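Local coordinates for vitamin B12-binding protein (Vibrio cholerae O395, PDB 5YSC) that binds vitamin B12 in the periplasm and probably delivers it to the membrane subunits of the BtuCDF ABC transporter for import, at residues A[30-42]-A[117-131]. Residues are numbered along the deposited sequence; the frame is centred on the assembly and turned at random.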
# COMPACT_ATOMS: atom_id res chain seq x y z
N ALA A 30 -8.34 0.18 2.63
CA ALA A 30 -9.59 0.92 2.73
C ALA A 30 -10.19 0.83 4.14
O ALA A 30 -10.85 1.78 4.59
CB ALA A 30 -10.56 0.39 1.69
N THR A 31 -9.94 -0.27 4.83
CA THR A 31 -10.36 -0.41 6.20
C THR A 31 -9.56 0.52 7.10
O THR A 31 -10.14 1.19 7.97
CB THR A 31 -10.22 -1.87 6.61
OG1 THR A 31 -11.09 -2.65 5.78
CG2 THR A 31 -10.55 -2.08 8.07
N GLU A 32 -8.26 0.61 6.88
CA GLU A 32 -7.48 1.54 7.68
C GLU A 32 -7.98 2.98 7.49
O GLU A 32 -8.15 3.73 8.46
CB GLU A 32 -5.97 1.42 7.38
CG GLU A 32 -5.38 0.03 7.74
CD GLU A 32 -3.89 -0.01 7.91
OE1 GLU A 32 -3.31 0.93 8.50
OE2 GLU A 32 -3.28 -1.03 7.48
N ILE A 33 -8.17 3.40 6.24
CA ILE A 33 -8.58 4.78 5.97
C ILE A 33 -9.96 5.04 6.51
O ILE A 33 -10.25 6.16 6.97
CB ILE A 33 -8.48 5.06 4.46
CG1 ILE A 33 -7.01 5.11 4.02
CG2 ILE A 33 -9.20 6.33 4.14
CD1 ILE A 33 -6.22 6.06 4.69
N ALA A 34 -10.83 4.03 6.46
CA ALA A 34 -12.18 4.18 7.01
C ALA A 34 -12.13 4.49 8.50
O ALA A 34 -12.80 5.42 8.98
CB ALA A 34 -13.03 2.94 6.72
N TYR A 35 -11.32 3.73 9.26
CA TYR A 35 -11.20 4.04 10.69
C TYR A 35 -10.60 5.42 10.92
O TYR A 35 -11.09 6.18 11.77
CB TYR A 35 -10.37 2.98 11.42
CG TYR A 35 -11.17 1.79 11.87
CD1 TYR A 35 -11.38 0.73 11.03
CD2 TYR A 35 -11.72 1.71 13.15
CE1 TYR A 35 -12.11 -0.37 11.41
CE2 TYR A 35 -12.46 0.61 13.54
CZ TYR A 35 -12.64 -0.44 12.66
OH TYR A 35 -13.37 -1.59 13.05
N ALA A 36 -9.56 5.79 10.14
CA ALA A 36 -8.96 7.11 10.31
C ALA A 36 -9.93 8.23 9.98
O ALA A 36 -9.80 9.35 10.52
CB ALA A 36 -7.72 7.24 9.43
N ALA A 37 -10.89 7.96 9.10
CA ALA A 37 -11.86 8.93 8.65
C ALA A 37 -13.05 9.02 9.57
O ALA A 37 -14.01 9.72 9.23
CB ALA A 37 -12.35 8.60 7.23
N GLY A 38 -13.03 8.32 10.71
CA GLY A 38 -14.18 8.34 11.60
C GLY A 38 -15.39 7.57 11.11
O GLY A 38 -16.54 7.98 11.37
N LEU A 39 -15.17 6.47 10.38
CA LEU A 39 -16.21 5.59 9.89
C LEU A 39 -16.17 4.20 10.50
O LEU A 39 -17.02 3.36 10.17
CB LEU A 39 -16.11 5.44 8.36
CG LEU A 39 -16.01 6.74 7.54
CD1 LEU A 39 -15.93 6.49 6.04
CD2 LEU A 39 -17.24 7.58 7.84
N GLY A 40 -15.17 3.90 11.33
CA GLY A 40 -14.95 2.51 11.72
C GLY A 40 -16.13 1.88 12.42
O GLY A 40 -16.42 0.69 12.22
N ASP A 41 -16.84 2.66 13.23
CA ASP A 41 -17.98 2.15 13.97
C ASP A 41 -19.14 1.76 13.07
O ASP A 41 -20.03 1.02 13.47
CB ASP A 41 -18.45 3.18 15.00
CG ASP A 41 -17.42 3.43 16.07
OD1 ASP A 41 -16.45 2.66 16.16
OD2 ASP A 41 -17.59 4.41 16.82
N LYS A 42 -19.13 2.28 11.84
CA LYS A 42 -20.21 2.01 10.89
C LYS A 42 -19.88 0.91 9.89
O LYS A 42 -20.73 0.56 9.06
CB LYS A 42 -20.58 3.28 10.12
CG LYS A 42 -20.98 4.44 10.99
CD LYS A 42 -22.08 4.07 11.90
CE LYS A 42 -22.58 5.31 12.57
NZ LYS A 42 -23.44 4.90 13.68
N ASN A 117 -8.05 10.69 0.30
CA ASN A 117 -8.99 9.63 0.66
C ASN A 117 -9.64 9.86 2.03
O ASN A 117 -10.85 9.71 2.19
CB ASN A 117 -8.28 8.26 0.68
CG ASN A 117 -8.34 7.53 -0.63
OD1 ASN A 117 -9.30 6.79 -0.91
ND2 ASN A 117 -7.26 7.60 -1.37
N ILE A 118 -8.83 10.14 3.06
CA ILE A 118 -9.34 10.32 4.40
C ILE A 118 -10.29 11.51 4.44
O ILE A 118 -11.37 11.42 5.05
CB ILE A 118 -8.19 10.48 5.41
CG1 ILE A 118 -7.31 9.23 5.40
CG2 ILE A 118 -8.76 10.75 6.82
CD1 ILE A 118 -5.99 9.35 6.22
N GLU A 119 -9.92 12.61 3.78
CA GLU A 119 -10.74 13.82 3.82
C GLU A 119 -12.06 13.59 3.08
O GLU A 119 -13.13 13.92 3.60
CB GLU A 119 -9.97 14.99 3.23
CG GLU A 119 -10.76 16.30 3.19
CD GLU A 119 -9.89 17.44 2.71
OE1 GLU A 119 -8.95 17.18 1.93
OE2 GLU A 119 -10.15 18.59 3.12
N ALA A 120 -12.01 12.93 1.93
CA ALA A 120 -13.24 12.53 1.25
C ALA A 120 -14.11 11.64 2.12
O ALA A 120 -15.32 11.84 2.23
CB ALA A 120 -12.91 11.82 -0.06
N LEU A 121 -13.52 10.61 2.73
CA LEU A 121 -14.35 9.70 3.47
C LEU A 121 -14.96 10.35 4.70
O LEU A 121 -16.01 9.92 5.17
CB LEU A 121 -13.54 8.46 3.86
CG LEU A 121 -13.33 7.45 2.73
CD1 LEU A 121 -12.35 6.37 3.17
CD2 LEU A 121 -14.65 6.80 2.33
N SER A 122 -14.31 11.37 5.24
CA SER A 122 -14.86 12.07 6.40
C SER A 122 -16.20 12.73 6.09
O SER A 122 -16.98 12.99 7.01
CB SER A 122 -13.84 13.10 6.89
OG SER A 122 -13.92 14.32 6.19
N HIS A 123 -16.49 12.98 4.81
CA HIS A 123 -17.80 13.54 4.45
C HIS A 123 -18.94 12.61 4.80
O HIS A 123 -20.11 13.03 4.84
CB HIS A 123 -17.86 13.87 2.96
CG HIS A 123 -17.04 15.04 2.56
ND1 HIS A 123 -15.68 15.10 2.76
CD2 HIS A 123 -17.38 16.21 1.98
CE1 HIS A 123 -15.22 16.26 2.32
NE2 HIS A 123 -16.24 16.95 1.84
N TYR A 124 -18.64 11.33 5.01
CA TYR A 124 -19.69 10.37 5.29
C TYR A 124 -19.77 10.09 6.77
O TYR A 124 -20.50 9.21 7.20
CB TYR A 124 -19.45 9.06 4.54
CG TYR A 124 -19.46 9.20 3.05
CD1 TYR A 124 -20.63 9.07 2.33
CD2 TYR A 124 -18.29 9.45 2.36
CE1 TYR A 124 -20.64 9.19 0.96
CE2 TYR A 124 -18.29 9.58 0.99
CZ TYR A 124 -19.46 9.45 0.30
OH TYR A 124 -19.45 9.58 -1.07
N SER A 125 -19.00 10.83 7.56
CA SER A 125 -18.92 10.54 8.98
C SER A 125 -19.94 11.37 9.75
O SER A 125 -20.27 12.50 9.35
CB SER A 125 -17.51 10.82 9.51
OG SER A 125 -17.46 10.64 10.92
N ALA A 126 -20.42 10.81 10.86
CA ALA A 126 -21.26 11.56 11.78
C ALA A 126 -20.46 12.59 12.56
O ALA A 126 -21.04 13.54 13.11
CB ALA A 126 -21.96 10.61 12.75
N ASN A 127 -19.13 12.44 12.58
CA ASN A 127 -18.22 13.35 13.26
C ASN A 127 -17.09 13.70 12.29
O ASN A 127 -15.94 13.26 12.45
CB ASN A 127 -17.69 12.73 14.56
CG ASN A 127 -18.82 12.24 15.48
OD1 ASN A 127 -19.40 13.02 16.23
ND2 ASN A 127 -19.15 10.94 15.40
N PRO A 128 -17.38 14.51 11.27
CA PRO A 128 -16.36 14.78 10.24
C PRO A 128 -15.05 15.36 10.75
O PRO A 128 -14.06 15.33 10.00
CB PRO A 128 -17.06 15.78 9.30
CG PRO A 128 -18.55 15.57 9.57
CD PRO A 128 -18.65 15.21 11.00
N GLU A 129 -15.02 15.93 11.96
CA GLU A 129 -13.80 16.51 12.50
C GLU A 129 -12.70 15.45 12.67
O GLU A 129 -11.51 15.76 12.50
CB GLU A 129 -14.10 17.20 13.84
CG GLU A 129 -14.53 16.29 15.01
CD GLU A 129 -16.03 15.97 15.08
OE1 GLU A 129 -16.82 16.36 14.18
OE2 GLU A 129 -16.43 15.30 16.05
N VAL A 130 -13.08 14.20 12.95
CA VAL A 130 -12.10 13.13 13.14
C VAL A 130 -11.26 12.94 11.88
O VAL A 130 -10.02 12.96 11.91
CB VAL A 130 -12.81 11.82 13.52
CG1 VAL A 130 -11.80 10.65 13.65
CG2 VAL A 130 -13.64 11.99 14.77
N GLY A 131 -11.94 12.72 10.75
CA GLY A 131 -11.24 12.58 9.49
C GLY A 131 -10.57 13.85 9.03
O GLY A 131 -9.47 13.83 8.46
O HOH W 1 -14.59 11.97 10.33
O HOH W 2 -19.73 8.22 11.25
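Ile33 drives its two branches against different side chains of the opposing helix: CD1 packs tightly on Ile118 CG1 (3.4 Å), while chi1 of -70° sets CG1 beside the backbone N and leaves CG2 anti to it, where it reaches Leu121 CD1 at 3.3 Å. Both partners are crossed at about a right angle. One turn on, Ala37 CB lies 3.6 Å from Leu121 CB; on another flank Gly131, lacking a side chain, lets helix 128-148 come in until Ala37 CA and Gly131 CA are 3.8 Å apart. Leu39 then divides its methyls, CD1 against Leu121 and CD2 against Ser125.

At the polar end, Ser125 OG donates to Gly38 O (2.9 Å) from above the carbonyl plane and accepts from Asn127 N in an ST turn; the two bonds together hold the hydroxyl in place. Water 1 extends the seam, donating to Ala37 O and Asn127 O and accepting from Gly131 N.

Behind this layer, Leu121 also touches Ile82 and Tyr104 on parallel strands 80-83 and 103-105. Helix 28-36 closes in a Schellman motif, Leu39 N bonding Ala34 O and Gly38 N bonding Tyr35 O, with Gly38 supplying the positive phi at C-prime. The contact thus exemplifies helix packing, segments 30-36 and 117-122 crossing at -58°, beside the sheet of one lobe in a two-lobed periplasmic binding protein.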